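PDB 7CPX: lovastatin nonaketide synthase, polyketide synthase component, which builds the dihydromonacolin L backbone of lovastatin from nine malonyl-CoA units, using NADPH and S-adenosylmethionine, while the chain stays tethered to its carrier domain. Local coordinates for residues A[1648-1653]-A[1672-1677]; A[1694-1699]-A[1725-1730]; A[1748-1753]-A[2249-2254]. The protein carries 2 engineered substitutions. All blocks are in the same frame, centred on the assembly; numbering follows the deposited sequence.

Interaction 1: residues A[1648-1653]-A[1672-1677]; sequences GGQTPQ and TYKRLV
The amide of Gln1650 meets Lys1674 through its oxygen, with OE1 3.9 Å from Lys1674 CB. The two side chains cross at about a right angle. A second flat group is the guanidinium of Arg1675. Val1677 CG2 lies 3.7 Å above the outer part of one of its faces, and NH2 forms a salt bridge with Asp1678. The ring of Tyr1673 packs on Ala1682 and Leu1685. Gln1650 swings CG away from its own N (chi1 -171°). The bend at chi2 then brings OE1 over to the lysine.

The rest of the contact is backbone. Gly1648 N donates to Tyr1673 O at 2.8 Å. This carries on the pairing of strand 1670-1673 with strand 1644-1647, where Tyr1673 bonds Val1646. Lys1674 CA makes a CH...O contact of 3.2 Å with Gly1648 O. Gly1648 (phi 119°) and Gly1649 (phi 78°) both have backbone angles that suit glycine.

The contact lies at the C-terminal ends of the two parallel strands of a beta-alpha-beta unit, whose crossover helix is 1652-1664. Its place resembles the glycine-rich turn of a Rossmann fold. The chemistry implies a modest join: one main-chain hydrogen bond, with light packing from the exposed side chains.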
ATOM      1  N   GLY A1648      16.433  -7.937  89.288  1.00132.63           N
ATOM      2  CA  GLY A1648      15.071  -8.409  89.439  1.00132.63           C
ATOM      3  C   GLY A1648      14.930  -9.285  90.676  1.00132.63           C
ATOM      4  O   GLY A1648      15.509  -8.996  91.727  1.00132.63           O
ATOM      5  N   GLY A1649      14.160 -10.360  90.534  1.00133.15           N
ATOM      6  CA  GLY A1649      13.960 -11.285  91.628  1.00133.15           C
ATOM      7  C   GLY A1649      12.975 -10.832  92.678  1.00133.15           C
ATOM      8  O   GLY A1649      12.926 -11.433  93.756  1.00133.15           O
ATOM      9  N   GLN A1650      12.195  -9.781  92.412  1.00134.54           N
ATOM     10  CA  GLN A1650      11.249  -9.295  93.410  1.00134.54           C
ATOM     11  C   GLN A1650      10.055 -10.231  93.550  1.00134.54           C
ATOM     12  O   GLN A1650       9.640 -10.556  94.669  1.00134.54           O
ATOM     13  CB  GLN A1650      10.787  -7.885  93.045  1.00134.54           C
ATOM     14  CG  GLN A1650       9.971  -7.194  94.124  1.00134.54           C
ATOM     15  CD  GLN A1650      10.784  -6.896  95.368  1.00134.54           C
ATOM     16  OE1 GLN A1650      11.994  -7.121  95.402  1.00134.54           O
ATOM     17  NE2 GLN A1650      10.122  -6.384  96.398  1.00134.54           N
ATOM     18  N   THR A1651       9.493 -10.678  92.430  1.00135.05           N
ATOM     19  CA  THR A1651       8.323 -11.539  92.473  1.00135.05           C
ATOM     20  C   THR A1651       8.701 -12.911  93.035  1.00135.05           C
ATOM     21  O   THR A1651       9.815 -13.392  92.811  1.00135.05           O
ATOM     22  CB  THR A1651       7.728 -11.694  91.074  1.00135.05           C
ATOM     23  OG1 THR A1651       7.621 -10.408  90.452  1.00135.05           O
ATOM     24  CG2 THR A1651       6.349 -12.330  91.133  1.00135.05           C
ATOM     25  N   PRO A1652       7.792 -13.566  93.769  1.00134.80           N
ATOM     26  CA  PRO A1652       8.143 -14.881  94.335  1.00134.80           C
ATOM     27  C   PRO A1652       8.665 -15.866  93.301  1.00134.80           C
ATOM     28  O   PRO A1652       9.636 -16.586  93.570  1.00134.80           O
ATOM     29  CB  PRO A1652       6.822 -15.342  94.960  1.00134.80           C
ATOM     30  CG  PRO A1652       6.139 -14.084  95.338  1.00134.80           C
ATOM     31  CD  PRO A1652       6.491 -13.088  94.269  1.00134.80           C
ATOM     32  N   GLN A1653       8.055 -15.913  92.117  1.00133.02           N
ATOM     33  CA  GLN A1653       8.631 -16.706  91.036  1.00133.02           C
ATOM     34  C   GLN A1653       9.976 -16.136  90.611  1.00133.02           C
ATOM     35  O   GLN A1653      10.917 -16.885  90.322  1.00133.02           O
ATOM     36  CB  GLN A1653       7.671 -16.763  89.849  1.00133.02           C
ATOM     37  CG  GLN A1653       6.605 -17.839  89.970  1.00133.02           C
ATOM     38  CD  GLN A1653       7.185 -19.240  89.922  1.00133.02           C
ATOM     39  OE1 GLN A1653       8.279 -19.453  89.398  1.00133.02           O
ATOM     40  NE2 GLN A1653       6.458 -20.202  90.477  1.00133.02           N
ATOM     41  N   THR A1672      23.957  -8.669  92.567  1.00132.35           N
ATOM     42  CA  THR A1672      22.513  -8.853  92.574  1.00132.35           C
ATOM     43  C   THR A1672      21.825  -7.557  92.969  1.00132.35           C
ATOM     44  O   THR A1672      22.277  -6.853  93.876  1.00132.35           O
ATOM     45  CB  THR A1672      22.094  -9.974  93.531  1.00132.35           C
ATOM     46  OG1 THR A1672      22.571  -9.687  94.851  1.00132.35           O
ATOM     47  CG2 THR A1672      22.659 -11.304  93.066  1.00132.35           C
ATOM     48  N   TYR A1673      20.727  -7.252  92.280  1.00132.24           N
ATOM     49  CA  TYR A1673      19.932  -6.066  92.563  1.00132.24           C
ATOM     50  C   TYR A1673      18.461  -6.415  92.422  1.00132.24           C
ATOM     51  O   TYR A1673      18.064  -7.064  91.449  1.00132.24           O
ATOM     52  CB  TYR A1673      20.304  -4.915  91.622  1.00132.24           C
ATOM     53  CG  TYR A1673      21.769  -4.550  91.676  1.00132.24           C
ATOM     54  CD1 TYR A1673      22.240  -3.627  92.597  1.00132.24           C
ATOM     55  CD2 TYR A1673      22.682  -5.136  90.812  1.00132.24           C
ATOM     56  CE1 TYR A1673      23.578  -3.293  92.653  1.00132.24           C
ATOM     57  CE2 TYR A1673      24.021  -4.810  90.860  1.00132.24           C
ATOM     58  CZ  TYR A1673      24.464  -3.888  91.782  1.00132.24           C
ATOM     59  OH  TYR A1673      25.799  -3.561  91.832  1.00132.24           O
ATOM     60  N   LYS A1674      17.655  -5.984  93.394  1.00132.07           N
ATOM     61  CA  LYS A1674      16.238  -6.329  93.386  1.00132.07           C
ATOM     62  C   LYS A1674      15.522  -5.707  92.193  1.00132.07           C
ATOM     63  O   LYS A1674      14.666  -6.348  91.571  1.00132.07           O
ATOM     64  CB  LYS A1674      15.583  -5.881  94.692  1.00132.07           C
ATOM     65  CG  LYS A1674      16.244  -6.433  95.944  1.00132.07           C
ATOM     66  CD  LYS A1674      16.221  -7.953  95.966  1.00132.07           C
ATOM     67  CE  LYS A1674      16.820  -8.499  97.248  1.00132.07           C
ATOM     68  NZ  LYS A1674      16.832  -9.987  97.263  1.00132.07           N
ATOM     69  N   ARG A1675      15.852  -4.461  91.863  1.00131.74           N
ATOM     70  CA  ARG A1675      15.152  -3.724  90.822  1.00131.74           C
ATOM     71  C   ARG A1675      16.162  -2.987  89.956  1.00131.74           C
ATOM     72  O   ARG A1675      17.296  -2.730  90.366  1.00131.74           O
ATOM     73  CB  ARG A1675      14.150  -2.727  91.419  1.00131.74           C
ATOM     74  CG  ARG A1675      13.104  -3.364  92.319  1.00131.74           C
ATOM     75  CD  ARG A1675      12.393  -2.323  93.168  1.00131.74           C
ATOM     76  NE  ARG A1675      13.316  -1.635  94.064  1.00131.74           N
ATOM     77  CZ  ARG A1675      12.961  -0.705  94.940  1.00131.74           C
ATOM     78  NH1 ARG A1675      11.701  -0.324  95.073  1.00131.74           N
ATOM     79  NH2 ARG A1675      13.894  -0.143  95.704  1.00131.74           N
ATOM     80  N   LEU A1676      15.731  -2.651  88.738  1.00130.30           N
ATOM     81  CA  LEU A1676      16.588  -1.884  87.843  1.00130.30           C
ATOM     82  C   LEU A1676      16.857  -0.489  88.396  1.00130.30           C
ATOM     83  O   LEU A1676      17.943   0.065  88.184  1.00130.30           O
ATOM     84  CB  LEU A1676      15.950  -1.803  86.456  1.00130.30           C
ATOM     85  CG  LEU A1676      16.779  -1.137  85.357  1.00130.30           C
ATOM     86  CD1 LEU A1676      18.152  -1.775  85.242  1.00130.30           C
ATOM     87  CD2 LEU A1676      16.055  -1.200  84.023  1.00130.30           C
ATOM     88  N   VAL A1677      15.886   0.092  89.104  1.00131.29           N
ATOM     89  CA  VAL A1677      16.129   1.363  89.782  1.00131.29           C
ATOM     90  C   VAL A1677      17.237   1.201  90.814  1.00131.29           C
ATOM     91  O   VAL A1677      18.075   2.092  90.993  1.00131.29           O
ATOM     92  CB  VAL A1677      14.830   1.891  90.421  1.00131.29           C
ATOM     93  CG1 VAL A1677      13.792   2.174  89.348  1.00131.29           C
ATOM     94  CG2 VAL A1677      14.289   0.904  91.450  1.00131.29           C
TER

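Interaction 2: residues A[1694-1699]-A[1725-1730]; sequences LTELDE and WLTENA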
ATOM      1  N   LEU A1694      15.633 -10.245  85.467  1.00130.05           N
ATOM      2  CA  LEU A1694      14.323 -10.766  85.831  1.00130.05           C
ATOM      3  C   LEU A1694      13.309  -9.652  86.051  1.00130.05           C
ATOM      4  O   LEU A1694      12.204  -9.919  86.536  1.00130.05           O
ATOM      5  CB  LEU A1694      14.430 -11.628  87.091  1.00130.05           C
ATOM      6  CG  LEU A1694      15.001 -13.038  86.917  1.00130.05           C
ATOM      7  CD1 LEU A1694      16.374 -13.007  86.262  1.00130.05           C
ATOM      8  CD2 LEU A1694      15.068 -13.747  88.260  1.00130.05           C
ATOM      9  N   THR A1695      13.662  -8.413  85.704  1.00130.52           N
ATOM     10  CA  THR A1695      12.777  -7.285  85.969  1.00130.52           C
ATOM     11  C   THR A1695      11.442  -7.449  85.255  1.00130.52           C
ATOM     12  O   THR A1695      10.387  -7.145  85.822  1.00130.52           O
ATOM     13  CB  THR A1695      13.450  -5.980  85.540  1.00130.52           C
ATOM     14  OG1 THR A1695      13.766  -6.038  84.144  1.00130.52           O
ATOM     15  CG2 THR A1695      14.724  -5.757  86.335  1.00130.52           C
ATOM     16  N   GLU A1696      11.468  -7.924  84.009  1.00127.09           N
ATOM     17  CA  GLU A1696      10.226  -8.089  83.265  1.00127.09           C
ATOM     18  C   GLU A1696       9.303  -9.099  83.929  1.00127.09           C
ATOM     19  O   GLU A1696       8.079  -8.960  83.831  1.00127.09           O
ATOM     20  CB  GLU A1696      10.524  -8.512  81.827  1.00127.09           C
ATOM     21  CG  GLU A1696      11.659  -7.739  81.183  1.00127.09           C
ATOM     22  CD  GLU A1696      11.584  -6.254  81.469  1.00127.09           C
ATOM     23  OE1 GLU A1696      10.463  -5.704  81.493  1.00127.09           O
ATOM     24  OE2 GLU A1696      12.650  -5.639  81.680  1.00127.09           O
ATOM     25  N   LEU A1697       9.858 -10.109  84.601  1.00128.56           N
ATOM     26  CA  LEU A1697       9.034 -10.960  85.450  1.00128.56           C
ATOM     27  C   LEU A1697       8.427 -10.156  86.590  1.00128.56           C
ATOM     28  O   LEU A1697       7.267 -10.375  86.958  1.00128.56           O
ATOM     29  CB  LEU A1697       9.866 -12.120  85.998  1.00128.56           C
ATOM     30  CG  LEU A1697      10.725 -12.870  84.975  1.00128.56           C
ATOM     31  CD1 LEU A1697      11.407 -14.063  85.621  1.00128.56           C
ATOM     32  CD2 LEU A1697       9.898 -13.310  83.778  1.00128.56           C
ATOM     33  N   ASP A1698       9.194  -9.228  87.152  1.00131.24           N
ATOM     34  CA  ASP A1698       8.693  -8.264  88.118  1.00131.24           C
ATOM     35  C   ASP A1698       8.033  -7.113  87.361  1.00131.24           C
ATOM     36  O   ASP A1698       7.731  -7.219  86.170  1.00131.24           O
ATOM     37  CB  ASP A1698       9.830  -7.778  89.016  1.00131.24           C
ATOM     38  CG  ASP A1698      10.595  -8.918  89.656  1.00131.24           C
ATOM     39  OD1 ASP A1698       9.997  -9.992  89.869  1.00131.24           O
ATOM     40  OD2 ASP A1698      11.797  -8.738  89.946  1.00131.24           O
ATOM     41  N   GLU A1699       7.785  -6.003  88.052  1.00126.32           N
ATOM     42  CA  GLU A1699       7.252  -4.818  87.393  1.00126.32           C
ATOM     43  C   GLU A1699       8.095  -4.470  86.173  1.00126.32           C
ATOM     44  O   GLU A1699       9.320  -4.352  86.260  1.00126.32           O
ATOM     45  CB  GLU A1699       7.222  -3.643  88.369  1.00126.32           C
ATOM     46  N   TRP A1725      17.409 -10.948  79.211  1.00126.03           N
ATOM     47  CA  TRP A1725      16.178 -10.564  79.884  1.00126.03           C
ATOM     48  C   TRP A1725      15.233 -11.755  79.920  1.00126.03           C
ATOM     49  O   TRP A1725      15.189 -12.552  78.980  1.00126.03           O
ATOM     50  CB  TRP A1725      15.509  -9.387  79.173  1.00126.03           C
ATOM     51  CG  TRP A1725      16.215  -8.083  79.367  1.00126.03           C
ATOM     52  CD1 TRP A1725      15.882  -7.094  80.244  1.00126.03           C
ATOM     53  CD2 TRP A1725      17.376  -7.622  78.667  1.00126.03           C
ATOM     54  NE1 TRP A1725      16.762  -6.046  80.135  1.00126.03           N
ATOM     55  CE2 TRP A1725      17.689  -6.346  79.172  1.00126.03           C
ATOM     56  CE3 TRP A1725      18.177  -8.164  77.657  1.00126.03           C
ATOM     57  CZ2 TRP A1725      18.773  -5.604  78.709  1.00126.03           C
ATOM     58  CZ3 TRP A1725      19.248  -7.424  77.192  1.00126.03           C
ATOM     59  CH2 TRP A1725      19.539  -6.159  77.720  1.00126.03           C
ATOM     60  N   LEU A1726      14.496 -11.885  81.018  1.00127.40           N
ATOM     61  CA  LEU A1726      13.499 -12.934  81.183  1.00127.40           C
ATOM     62  C   LEU A1726      12.126 -12.290  81.286  1.00127.40           C
ATOM     63  O   LEU A1726      11.914 -11.413  82.129  1.00127.40           O
ATOM     64  CB  LEU A1726      13.783 -13.776  82.425  1.00127.40           C
ATOM     65  CG  LEU A1726      15.146 -14.463  82.502  1.00127.40           C
ATOM     66  CD1 LEU A1726      15.172 -15.401  83.692  1.00127.40           C
ATOM     67  CD2 LEU A1726      15.448 -15.209  81.215  1.00127.40           C
ATOM     68  N   THR A1727      11.199 -12.735  80.444  1.00123.63           N
ATOM     69  CA  THR A1727       9.843 -12.215  80.420  1.00123.63           C
ATOM     70  C   THR A1727       8.862 -13.358  80.632  1.00123.63           C
ATOM     71  O   THR A1727       9.110 -14.491  80.214  1.00123.63           O
ATOM     72  CB  THR A1727       9.543 -11.511  79.095  1.00123.63           C
ATOM     73  OG1 THR A1727       9.431 -12.481  78.045  1.00123.63           O
ATOM     74  CG2 THR A1727      10.647 -10.527  78.749  1.00123.63           C
ATOM     75  N   GLU A1728       7.746 -13.054  81.289  1.00124.89           N
ATOM     76  CA  GLU A1728       6.715 -14.046  81.593  1.00124.89           C
ATOM     77  C   GLU A1728       5.593 -13.887  80.573  1.00124.89           C
ATOM     78  O   GLU A1728       4.661 -13.105  80.761  1.00124.89           O
ATOM     79  CB  GLU A1728       6.207 -13.884  83.020  1.00124.89           C
ATOM     80  CG  GLU A1728       5.069 -14.826  83.382  1.00124.89           C
ATOM     81  CD  GLU A1728       4.709 -14.765  84.853  1.00124.89           C
ATOM     82  OE1 GLU A1728       5.276 -13.914  85.571  1.00124.89           O
ATOM     83  OE2 GLU A1728       3.859 -15.567  85.294  1.00124.89           O
ATOM     84  N   ASN A1729       5.687 -14.646  79.484  1.00119.30           N
ATOM     85  CA  ASN A1729       4.678 -14.630  78.427  1.00119.30           C
ATOM     86  C   ASN A1729       4.422 -13.201  77.954  1.00119.30           C
ATOM     87  O   ASN A1729       3.291 -12.709  77.948  1.00119.30           O
ATOM     88  CB  ASN A1729       3.386 -15.294  78.900  1.00119.30           C
ATOM     89  CG  ASN A1729       2.621 -15.940  77.767  1.00119.30           C
ATOM     90  OD1 ASN A1729       2.898 -15.689  76.595  1.00119.30           O
ATOM     91  ND2 ASN A1729       1.653 -16.780  78.109  1.00119.30           N
ATOM     92  N   ALA A1730       5.502 -12.530  77.556  1.00117.75           N
ATOM     93  CA  ALA A1730       5.411 -11.122  77.182  1.00117.75           C
ATOM     94  C   ALA A1730       4.444 -10.919  76.026  1.00117.75           C
ATOM     95  O   ALA A1730       3.588 -10.027  76.063  1.00117.75           O
ATOM     96  CB  ALA A1730       6.795 -10.597  76.808  1.00117.75           C
TER
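Leu1697 lies against the backbone of strand 1720-1728, and this is the tight part of the contact. Its CD2 is 3.3 Å from Glu1728 N. Its other methyl, CD1, is 4.0 Å from Leu1726 CB. A weak hydrogen bond runs beside this packing, from Leu1697 N to Leu1726 O at 3.5 Å. Leu1694 and Leu1726 run alongside each other in the same direction, with their CD1 atoms 3.7 Å apart.

Glu1696 adds a buried polar element. Its CB is 3.7 Å from the methyl CG2 of Thr1727. The chain then bends at chi2 and runs alongside Trp1725. There OE2 comes 3.8 Å from Trp1725 CD1, and the carboxylate and indole planes are turned 44° apart. Thr1695 OG1 donates to Glu1696 OE2 at 2.7 Å, coming from above the carboxylate plane (61° out of it). Glu1696 OE1 is bonded to Thr1740 OG1. Both oxygens of this buried carboxylate therefore have hydroxyl partners, which should limit its rotation.

The looser side is at Glu1728, which is partly exposed. Its CB touches Leu1697 CD2 at 3.8 Å. A trans chi1 (176°) then sends the rest of the side chain on, extended, past the leucine.

Segment 1694-1699 is the loop that follows strand 1689-1693, the parallel neighbour of strand 1720-1728 in the sheet. Strand 1755-1761 pairs with strand 1720-1728 along its other edge. Helix 1652-1664 packs on the leucines through Leu1657 and Ile1661, and helix 1735-1750 meets Trp1725 through Leu1744.

Interaction 3: residues A[1748-1753]-A[2249-2254]; sequences RREHPD and VMLNNM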
ATOM      1  N   ARG A1748      20.089  -4.522  70.200  1.00120.97           N
ATOM      2  CA  ARG A1748      20.981  -5.505  69.596  1.00120.97           C
ATOM      3  C   ARG A1748      21.551  -4.993  68.282  1.00120.97           C
ATOM      4  O   ARG A1748      22.631  -5.422  67.861  1.00120.97           O
ATOM      5  CB  ARG A1748      20.240  -6.824  69.379  1.00120.97           C
ATOM      6  CG  ARG A1748      21.131  -7.962  68.912  1.00120.97           C
ATOM      7  CD  ARG A1748      20.416  -9.305  68.957  1.00120.97           C
ATOM      8  NE  ARG A1748      19.240  -9.344  68.093  1.00120.97           N
ATOM      9  CZ  ARG A1748      17.988  -9.195  68.507  1.00120.97           C
ATOM     10  NH1 ARG A1748      17.697  -8.980  69.781  1.00120.97           N
ATOM     11  NH2 ARG A1748      17.000  -9.268  67.620  1.00120.97           N
ATOM     12  N   ARG A1749      20.840  -4.080  67.622  1.00118.90           N
ATOM     13  CA  ARG A1749      21.326  -3.423  66.417  1.00118.90           C
ATOM     14  C   ARG A1749      22.159  -2.190  66.744  1.00118.90           C
ATOM     15  O   ARG A1749      23.209  -1.967  66.133  1.00118.90           O
ATOM     16  CB  ARG A1749      20.143  -3.022  65.535  1.00118.90           C
ATOM     17  CG  ARG A1749      19.220  -4.170  65.177  1.00118.90           C
ATOM     18  CD  ARG A1749      19.647  -4.834  63.891  1.00118.90           C
ATOM     19  NE  ARG A1749      19.478  -3.938  62.753  1.00118.90           N
ATOM     20  CZ  ARG A1749      18.341  -3.770  62.091  1.00118.90           C
ATOM     21  NH1 ARG A1749      17.248  -4.444  62.410  1.00118.90           N
ATOM     22  NH2 ARG A1749      18.299  -2.903  61.084  1.00118.90           N
ATOM     23  N   GLU A1750      21.695  -1.386  67.701  1.00122.39           N
ATOM     24  CA  GLU A1750      22.416  -0.178  68.084  1.00122.39           C
ATOM     25  C   GLU A1750      23.804  -0.514  68.606  1.00122.39           C
ATOM     26  O   GLU A1750      24.804   0.073  68.179  1.00122.39           O
ATOM     27  CB  GLU A1750      21.622   0.581  69.145  1.00122.39           C
ATOM     28  CG  GLU A1750      20.289   1.122  68.666  1.00122.39           C
ATOM     29  CD  GLU A1750      19.416   1.618  69.801  1.00122.39           C
ATOM     30  OE1 GLU A1750      19.814   1.458  70.976  1.00122.39           O
ATOM     31  OE2 GLU A1750      18.331   2.170  69.520  1.00122.39           O
ATOM     32  N   HIS A1751      23.881  -1.463  69.532  1.00122.74           N
ATOM     33  CA  HIS A1751      25.139  -1.863  70.140  1.00122.74           C
ATOM     34  C   HIS A1751      25.464  -3.291  69.723  1.00122.74           C
ATOM     35  O   HIS A1751      25.255  -4.229  70.502  1.00122.74           O
ATOM     36  CB  HIS A1751      25.060  -1.751  71.662  1.00122.74           C
ATOM     37  CG  HIS A1751      24.707  -0.379  72.147  1.00122.74           C
ATOM     38  ND1 HIS A1751      25.623   0.647  72.213  1.00122.74           N
ATOM     39  CD2 HIS A1751      23.534   0.133  72.590  1.00122.74           C
ATOM     40  CE1 HIS A1751      25.031   1.733  72.675  1.00122.74           C
ATOM     41  NE2 HIS A1751      23.764   1.448  72.913  1.00122.74           N
ATOM     42  N   PRO A1752      25.971  -3.499  68.505  1.00121.76           N
ATOM     43  CA  PRO A1752      26.269  -4.872  68.072  1.00121.76           C
ATOM     44  C   PRO A1752      27.246  -5.584  68.987  1.00121.76           C
ATOM     45  O   PRO A1752      27.155  -6.809  69.144  1.00121.76           O
ATOM     46  CB  PRO A1752      26.842  -4.679  66.660  1.00121.76           C
ATOM     47  CG  PRO A1752      27.297  -3.258  66.616  1.00121.76           C
ATOM     48  CD  PRO A1752      26.355  -2.501  67.493  1.00121.76           C
ATOM     49  N   ASP A1753      28.178  -4.854  69.599  1.00124.43           N
ATOM     50  CA  ASP A1753      29.071  -5.461  70.578  1.00124.43           C
ATOM     51  C   ASP A1753      28.327  -5.914  71.825  1.00124.43           C
ATOM     52  O   ASP A1753      28.848  -6.747  72.575  1.00124.43           O
ATOM     53  CB  ASP A1753      30.172  -4.473  70.963  1.00124.43           C
ATOM     54  CG  ASP A1753      30.946  -3.964  69.763  1.00124.43           C
ATOM     55  OD1 ASP A1753      31.078  -4.720  68.777  1.00124.43           O
ATOM     56  OD2 ASP A1753      31.420  -2.810  69.805  1.00124.43           O
ATOM     57  N   VAL A2249      16.844   8.725  67.778  1.00123.27           N
ATOM     58  CA  VAL A2249      17.869   9.033  68.766  1.00123.27           C
ATOM     59  C   VAL A2249      18.287   7.742  69.454  1.00123.27           C
ATOM     60  O   VAL A2249      17.496   6.807  69.597  1.00123.27           O
ATOM     61  CB  VAL A2249      17.367  10.070  69.797  1.00123.27           C
ATOM     62  CG1 VAL A2249      16.141   9.541  70.517  1.00123.27           C
ATOM     63  CG2 VAL A2249      18.466  10.412  70.791  1.00123.27           C
ATOM     64  N   MET A2250      19.544   7.702  69.883  1.00125.71           N
ATOM     65  CA  MET A2250      20.069   6.558  70.609  1.00125.71           C
ATOM     66  C   MET A2250      19.610   6.584  72.061  1.00125.71           C
ATOM     67  O   MET A2250      19.454   7.647  72.667  1.00125.71           O
ATOM     68  CB  MET A2250      21.597   6.546  70.551  1.00125.71           C
ATOM     69  CG  MET A2250      22.171   5.750  69.393  1.00125.71           C
ATOM     70  SD  MET A2250      21.704   4.009  69.443  1.00125.71           S
ATOM     71  CE  MET A2250      22.236   3.541  71.091  1.00125.71           C
ATOM     72  N   LEU A2251      19.411   5.389  72.623  1.00123.53           N
ATOM     73  CA  LEU A2251      18.936   5.294  73.999  1.00123.53           C
ATOM     74  C   LEU A2251      19.877   6.012  74.957  1.00123.53           C
ATOM     75  O   LEU A2251      19.427   6.725  75.861  1.00123.53           O
ATOM     76  CB  LEU A2251      18.783   3.829  74.402  1.00123.53           C
ATOM     77  CG  LEU A2251      17.548   3.108  73.861  1.00123.53           C
ATOM     78  CD1 LEU A2251      17.658   1.627  74.131  1.00123.53           C
ATOM     79  CD2 LEU A2251      16.281   3.659  74.486  1.00123.53           C
ATOM     80  N   ASN A2252      21.186   5.836  74.778  1.00125.93           N
ATOM     81  CA  ASN A2252      22.138   6.554  75.617  1.00125.93           C
ATOM     82  C   ASN A2252      21.951   8.059  75.483  1.00125.93           C
ATOM     83  O   ASN A2252      22.070   8.799  76.467  1.00125.93           O
ATOM     84  CB  ASN A2252      23.567   6.149  75.254  1.00125.93           C
ATOM     85  CG  ASN A2252      23.876   6.350  73.783  1.00125.93           C
ATOM     86  OD1 ASN A2252      23.266   7.183  73.116  1.00125.93           O
ATOM     87  ND2 ASN A2252      24.827   5.579  73.269  1.00125.93           N
ATOM     88  N   ASN A2253      21.654   8.531  74.272  1.00126.00           N
ATOM     89  CA  ASN A2253      21.365   9.937  74.029  1.00126.00           C
ATOM     90  C   ASN A2253      19.878  10.258  74.071  1.00126.00           C
ATOM     91  O   ASN A2253      19.514  11.436  74.005  1.00126.00           O
ATOM     92  CB  ASN A2253      21.933  10.364  72.670  1.00126.00           C
ATOM     93  CG  ASN A2253      23.438  10.207  72.594  1.00126.00           C
ATOM     94  OD1 ASN A2253      24.188  11.125  72.929  1.00126.00           O
ATOM     95  ND2 ASN A2253      23.889   9.040  72.149  1.00126.00           N
ATOM     96  N   MET A2254      19.018   9.250  74.178  1.00124.16           N
ATOM     97  CA  MET A2254      17.583   9.471  74.231  1.00124.16           C
ATOM     98  C   MET A2254      17.176   9.970  75.615  1.00124.16           C
ATOM     99  O   MET A2254      17.913   9.836  76.596  1.00124.16           O
ATOM    100  CB  MET A2254      16.835   8.181  73.887  1.00124.16           C
ATOM    101  CG  MET A2254      15.327   8.326  73.740  1.00124.16           C
ATOM    102  SD  MET A2254      14.496   6.757  73.419  1.00124.16           S
ATOM    103  CE  MET A2254      15.372   6.165  71.973  1.00124.16           C
TER
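Met2250 reaches Glu1750 and His1751 with the end of its side chain. Met2250 SD lies 3.3 Å from Glu1750 CG, and the two side chains reach toward each other from facing sides. The methyl CE meets two polar atoms. It is 3.2 Å from Glu1750 OE1 and 3.2 Å from His1751 NE2. The sulfur is 5.3 Å from the centroid of the His1751 ring and approaches it obliquely, 34° off the ring normal. Bends at chi2 (-61°) and chi3 fold the methionine so that CE faces both partners. Leu2251 CD1 touches Glu1750 OE1 at 3.8 Å. Asn2252 ND2 is modelled at the edge of the histidine ring, 3.9 Å from His1751 CE1, but this amide crowds Asn2253 too closely, so its placement is doubtful. No hydrogen bond joins the two segments.

Segment 2249-2254 belongs to the ketoreductase domain. It lies in the loop between strand 2236-2241 and helix 2256-2276 of that domain's parallel, Rossmann-type sheet. Glu1750 and His1751 mark the C-terminal end of helix 1735-1750, which flanks a different sheet. Such a pairing is consistent with a catalytic ketoreductase half docked on a structural half, as in related synthases.

Further out, Glu1750 OE2 has a weak hydrogen bond from Ala2305 N, at the start of helix 2305-2323. Leu2251 is set among Phe1710 and Leu1717 of helix 1705-1719 and Met1743 and Ile1747 of helix 1735-1750. Arg1748 forms salt bridges with Asp2421 and Glu1797, and Arg1749 NE bonds Thr2417.

In the fold
Interactions 1 and 2 serve the same sheet, their centres about 10 Å apart. Interaction 1 is partly buried and rests on main-chain bonding at a turn. Interaction 2 is buried and mixes leucine packing with a bonded carboxylate. Asp1698 ties them together: its carboxylate probably accepts hydrogen bonds from Thr1651 OG1 and Gln1650 N. Interaction 3 is a surface contact, its centre about 21 Å from that of interaction 2 and about 24 Å from that of interaction 1. It links helix 1735-1750, which packs on this sheet, to the ketoreductase domain, almost 500 residues later. Its chemistry is thioether and side-chain packing without cross-segment hydrogen bonds. Strand 1720-1728 of interaction 2 leads into that helix.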